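PDB 3K7Y: aspartate aminotransferase from Plasmodium falciparum, which probably catalyses the pyridoxal-phosphate-dependent transfer of an amino group between L-aspartate and 2-oxoglutarate, giving oxaloacetate and L-glutamate, as a homodimer. Local coordinates for residues 321-333 with 345-358. Sequence-based numbering, arbitrary orientation.
With ACT (acetate ion), chain C.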
# COMPACT_ATOMS: atom_id res chain seq x y z
N ILE A 321 -21.00 21.85 -7.43
CA ILE A 321 -19.67 22.29 -7.82
C ILE A 321 -19.74 23.15 -9.08
O ILE A 321 -19.41 24.33 -9.01
CB ILE A 321 -18.69 21.12 -7.97
CG1 ILE A 321 -18.35 20.56 -6.57
CG2 ILE A 321 -17.42 21.58 -8.65
CD1 ILE A 321 -17.72 19.18 -6.56
N THR A 322 -20.19 22.60 -10.21
CA THR A 322 -20.16 23.40 -11.44
C THR A 322 -20.96 24.69 -11.25
O THR A 322 -20.64 25.70 -11.87
CB THR A 322 -20.53 22.63 -12.74
OG1 THR A 322 -21.94 22.65 -12.93
CG2 THR A 322 -20.05 21.20 -12.72
N ASN A 323 -21.94 24.67 -10.34
CA ASN A 323 -22.72 25.87 -9.96
C ASN A 323 -21.86 26.88 -9.19
O ASN A 323 -21.77 28.05 -9.57
CB ASN A 323 -23.98 25.51 -9.13
CG ASN A 323 -25.04 24.76 -9.95
OD1 ASN A 323 -24.87 24.51 -11.15
ND2 ASN A 323 -26.15 24.40 -9.30
N ASN A 324 -21.25 26.42 -8.11
CA ASN A 324 -20.24 27.17 -7.36
C ASN A 324 -19.17 27.86 -8.25
O ASN A 324 -18.77 28.99 -7.98
CB ASN A 324 -19.56 26.21 -6.38
CG ASN A 324 -19.32 26.84 -5.01
OD1 ASN A 324 -20.03 27.77 -4.61
ND2 ASN A 324 -18.33 26.31 -4.28
N ARG A 325 -18.70 27.18 -9.30
CA ARG A 325 -17.77 27.74 -10.29
C ARG A 325 -18.40 28.87 -11.12
O ARG A 325 -17.77 29.92 -11.34
CB ARG A 325 -17.27 26.64 -11.24
CG ARG A 325 -16.28 27.11 -12.30
CD ARG A 325 -16.08 26.07 -13.39
NE ARG A 325 -15.24 24.95 -12.96
CZ ARG A 325 -15.70 23.84 -12.39
NH1 ARG A 325 -17.00 23.68 -12.17
NH2 ARG A 325 -14.85 22.87 -12.04
N ILE A 326 -19.62 28.66 -11.59
CA ILE A 326 -20.37 29.72 -12.28
C ILE A 326 -20.48 30.96 -11.39
O ILE A 326 -20.03 32.03 -11.77
CB ILE A 326 -21.75 29.21 -12.78
CG1 ILE A 326 -21.56 28.44 -14.08
CG2 ILE A 326 -22.76 30.35 -12.97
CD1 ILE A 326 -22.61 27.41 -14.30
N LEU A 327 -21.04 30.80 -10.19
CA LEU A 327 -21.17 31.88 -9.22
C LEU A 327 -19.85 32.63 -9.08
O LEU A 327 -19.81 33.87 -9.16
CB LEU A 327 -21.56 31.34 -7.84
CG LEU A 327 -21.99 32.30 -6.71
CD1 LEU A 327 -21.87 31.60 -5.38
CD2 LEU A 327 -21.19 33.57 -6.65
N PHE A 328 -18.79 31.88 -8.87
CA PHE A 328 -17.49 32.43 -8.56
C PHE A 328 -17.00 33.50 -9.56
O PHE A 328 -16.68 34.62 -9.17
CB PHE A 328 -16.46 31.30 -8.37
CG PHE A 328 -15.06 31.78 -8.11
CD1 PHE A 328 -14.76 32.52 -6.98
CD2 PHE A 328 -14.05 31.51 -9.02
CE1 PHE A 328 -13.46 32.99 -6.75
CE2 PHE A 328 -12.75 31.97 -8.79
CZ PHE A 328 -12.45 32.71 -7.66
N PHE A 329 -16.95 33.15 -10.85
CA PHE A 329 -16.46 34.09 -11.87
C PHE A 329 -17.41 35.25 -12.05
O PHE A 329 -17.02 36.31 -12.52
CB PHE A 329 -16.20 33.39 -13.20
CG PHE A 329 -15.13 32.34 -13.12
CD1 PHE A 329 -13.79 32.69 -13.06
CD2 PHE A 329 -15.47 31.00 -13.06
CE1 PHE A 329 -12.81 31.74 -12.95
CE2 PHE A 329 -14.50 30.03 -12.95
CZ PHE A 329 -13.16 30.40 -12.90
N ASN A 330 -18.66 35.05 -11.65
CA ASN A 330 -19.63 36.13 -11.69
C ASN A 330 -19.37 37.20 -10.62
O ASN A 330 -19.68 38.39 -10.81
CB ASN A 330 -21.06 35.59 -11.62
CG ASN A 330 -21.53 35.01 -12.94
OD1 ASN A 330 -22.40 34.15 -12.96
ND2 ASN A 330 -20.96 35.49 -14.05
N LYS A 331 -18.79 36.78 -9.49
CA LYS A 331 -18.40 37.74 -8.47
C LYS A 331 -17.13 38.49 -8.89
O LYS A 331 -16.90 39.63 -8.47
CB LYS A 331 -18.24 37.07 -7.11
CG LYS A 331 -19.56 36.64 -6.48
CD LYS A 331 -20.21 37.73 -5.62
CE LYS A 331 -21.57 37.29 -5.09
NZ LYS A 331 -22.23 38.34 -4.29
N LEU A 332 -16.34 37.85 -9.74
CA LEU A 332 -15.10 38.43 -10.26
C LEU A 332 -15.38 39.36 -11.42
O LEU A 332 -14.64 40.31 -11.64
CB LEU A 332 -14.12 37.35 -10.72
CG LEU A 332 -13.33 36.51 -9.70
CD1 LEU A 332 -12.48 35.50 -10.43
CD2 LEU A 332 -12.46 37.40 -8.85
N GLU A 333 -16.44 39.08 -12.18
CA GLU A 333 -16.85 40.00 -13.24
C GLU A 333 -17.30 41.30 -12.58
O GLU A 333 -17.08 42.38 -13.14
CB GLU A 333 -17.98 39.43 -14.09
CG GLU A 333 -19.36 39.51 -13.43
CD GLU A 333 -20.48 39.94 -14.37
OE1 GLU A 333 -20.80 39.16 -15.30
OE2 GLU A 333 -21.05 41.06 -14.18
N TRP A 345 -13.88 36.82 -17.69
CA TRP A 345 -13.99 35.71 -16.74
C TRP A 345 -14.96 34.64 -17.20
O TRP A 345 -15.08 33.60 -16.54
CB TRP A 345 -14.39 36.21 -15.36
CG TRP A 345 -13.40 37.14 -14.74
CD1 TRP A 345 -13.53 38.49 -14.60
CD2 TRP A 345 -12.13 36.79 -14.17
NE1 TRP A 345 -12.42 39.01 -13.97
CE2 TRP A 345 -11.54 37.99 -13.70
CE3 TRP A 345 -11.43 35.58 -14.01
CZ2 TRP A 345 -10.28 38.02 -13.08
CZ3 TRP A 345 -10.17 35.61 -13.39
CH2 TRP A 345 -9.62 36.82 -12.94
N ASN A 346 -15.65 34.87 -18.32
CA ASN A 346 -16.66 33.93 -18.82
C ASN A 346 -16.06 32.61 -19.35
O ASN A 346 -16.75 31.58 -19.42
CB ASN A 346 -17.51 34.60 -19.90
CG ASN A 346 -19.00 34.42 -19.66
OD1 ASN A 346 -19.65 35.30 -19.10
ND2 ASN A 346 -19.54 33.29 -20.10
N VAL A 347 -14.77 32.63 -19.68
CA VAL A 347 -14.13 31.52 -20.35
C VAL A 347 -13.67 30.43 -19.39
O VAL A 347 -13.16 29.39 -19.81
CB VAL A 347 -12.93 31.99 -21.18
CG1 VAL A 347 -12.66 30.97 -22.29
CG2 VAL A 347 -13.19 33.37 -21.77
N TYR A 348 -13.87 30.65 -18.10
CA TYR A 348 -13.43 29.68 -17.12
C TYR A 348 -14.60 28.90 -16.56
O TYR A 348 -14.42 28.06 -15.67
CB TYR A 348 -12.72 30.37 -15.97
CG TYR A 348 -11.52 31.21 -16.33
CD1 TYR A 348 -10.26 30.65 -16.40
CD2 TYR A 348 -11.66 32.55 -16.58
CE1 TYR A 348 -9.17 31.41 -16.73
CE2 TYR A 348 -10.57 33.33 -16.92
CZ TYR A 348 -9.33 32.75 -16.99
OH TYR A 348 -8.23 33.52 -17.31
N LYS A 349 -15.79 29.20 -17.06
CA LYS A 349 -17.00 28.49 -16.63
C LYS A 349 -17.19 27.18 -17.41
O LYS A 349 -17.69 26.21 -16.85
CB LYS A 349 -18.24 29.38 -16.76
CG LYS A 349 -18.20 30.67 -15.95
CD LYS A 349 -19.05 31.72 -16.65
CE LYS A 349 -19.37 32.90 -15.74
NZ LYS A 349 -19.80 34.11 -16.52
N LYS A 350 -16.79 27.16 -18.68
CA LYS A 350 -16.69 25.94 -19.49
C LYS A 350 -16.09 24.80 -18.66
O LYS A 350 -16.57 23.66 -18.71
CB LYS A 350 -15.80 26.15 -20.73
CG LYS A 350 -16.30 27.15 -21.79
CD LYS A 350 -16.00 28.61 -21.43
CE LYS A 350 -17.05 29.57 -21.99
NZ LYS A 350 -16.77 30.10 -23.37
N GLN A 351 -15.04 25.12 -17.91
CA GLN A 351 -14.28 24.17 -17.09
C GLN A 351 -15.12 23.24 -16.20
O GLN A 351 -16.26 23.57 -15.84
CB GLN A 351 -13.25 24.92 -16.24
CG GLN A 351 -12.04 25.32 -17.03
CD GLN A 351 -11.06 26.17 -16.26
OE1 GLN A 351 -11.33 26.63 -15.14
NE2 GLN A 351 -9.90 26.39 -16.86
N ARG A 352 -14.56 22.08 -15.85
CA ARG A 352 -15.29 21.07 -15.11
C ARG A 352 -14.37 20.21 -14.30
O ARG A 352 -13.26 19.93 -14.70
CB ARG A 352 -16.07 20.19 -16.07
CG ARG A 352 -17.51 20.05 -15.68
CD ARG A 352 -18.15 21.40 -15.65
NE ARG A 352 -19.39 21.46 -16.40
CZ ARG A 352 -19.96 22.59 -16.78
NH1 ARG A 352 -21.09 22.56 -17.45
NH2 ARG A 352 -19.40 23.75 -16.47
N GLY A 353 -14.88 19.76 -13.16
CA GLY A 353 -14.13 18.92 -12.23
C GLY A 353 -14.11 19.58 -10.86
O GLY A 353 -14.93 20.46 -10.56
N LEU A 354 -13.15 19.16 -10.03
CA LEU A 354 -13.02 19.66 -8.68
C LEU A 354 -12.38 21.05 -8.65
O LEU A 354 -12.54 21.80 -7.67
CB LEU A 354 -12.15 18.67 -7.90
CG LEU A 354 -12.57 18.11 -6.54
CD1 LEU A 354 -12.09 16.69 -6.42
CD2 LEU A 354 -12.04 18.95 -5.38
N PHE A 355 -11.63 21.39 -9.71
CA PHE A 355 -10.91 22.67 -9.77
C PHE A 355 -11.35 23.61 -10.89
O PHE A 355 -12.10 23.24 -11.79
CB PHE A 355 -9.40 22.46 -9.94
CG PHE A 355 -8.82 21.36 -9.11
CD1 PHE A 355 -8.59 21.54 -7.76
CD2 PHE A 355 -8.49 20.14 -9.69
CE1 PHE A 355 -8.05 20.50 -7.00
CE2 PHE A 355 -7.96 19.11 -8.95
CZ PHE A 355 -7.74 19.29 -7.61
N SER A 356 -10.85 24.84 -10.83
CA SER A 356 -10.75 25.68 -12.01
C SER A 356 -9.26 25.97 -12.22
O SER A 356 -8.48 25.85 -11.28
CB SER A 356 -11.56 26.96 -11.86
OG SER A 356 -12.90 26.76 -12.28
N PHE A 357 -8.89 26.32 -13.44
CA PHE A 357 -7.50 26.56 -13.79
C PHE A 357 -7.39 27.93 -14.45
O PHE A 357 -7.88 28.14 -15.56
CB PHE A 357 -7.02 25.46 -14.74
CG PHE A 357 -5.55 25.50 -15.07
CD1 PHE A 357 -4.59 25.64 -14.06
CD2 PHE A 357 -5.11 25.34 -16.38
CE1 PHE A 357 -3.23 25.67 -14.38
CE2 PHE A 357 -3.76 25.36 -16.70
CZ PHE A 357 -2.82 25.52 -15.70
N VAL A 358 -6.76 28.88 -13.74
CA VAL A 358 -6.64 30.25 -14.21
C VAL A 358 -5.16 30.64 -14.30
O VAL A 358 -4.61 31.21 -13.36
CB VAL A 358 -7.40 31.23 -13.25
CG1 VAL A 358 -7.38 32.68 -13.77
CG2 VAL A 358 -8.82 30.77 -13.04
C ACT C . -22.99 33.34 -16.58
O ACT C . -23.23 34.48 -17.04
OXT ACT C . -22.55 33.29 -15.41
CH3 ACT C . -23.21 32.10 -17.40
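Arg-325, on the long helix 304-335 of this class-I (fold type I) aminotransferase, reaches into the loop 349-354 and binds one backbone oxygen of that loop and one of strand 355-357. CG lies anti to the backbone N (chi1 -179°), which carries the extended chain from CB across to 345-358. CG and CD then pass Ser-356 OG, and Arg-325 CD also nears Tyr-348 O, at 3.5 Å. Arg-325 NE makes a weak bond to Ser-356 OG (3.0 Å). Gln-351 O and Arg-352 CA lie over one guanidinium face, Gln-351 O being nearest to both Arg-325 CZ (3.5 Å) and Arg-325 NH1 (3.7 Å). A bend at chi3 (-76°) brings the tip to its acceptors: Arg-325 NH2 donates near the group's plane to Gly-353 O (2.8 Å), and Arg-325 NH2 donates again to Phe-355 O (2.8 Å), so two buried carbonyls fix the rotation of the group. Phe-355 turns its CB away from the helix, and its side chain lies close to the cofactor-binding residues Asn-185 and Tyr-216. Beside this polar cluster, the Phe-329 ring has Val-358 CG2 at its edge and Ser-356 OG near its plane. One turn on, Leu-332 lays CD1 over the six-membered ring of Trp-345, 3.8 Å from its centroid, while helix 390-403 also touches Leu-332. Within the loop, Gln-351 ties back to the strand: OE1 accepts from Phe-357 N, and Gln-351 NE2 donates almost straight (177°) to a lone pair of Phe-357 O, 3.0 Å away.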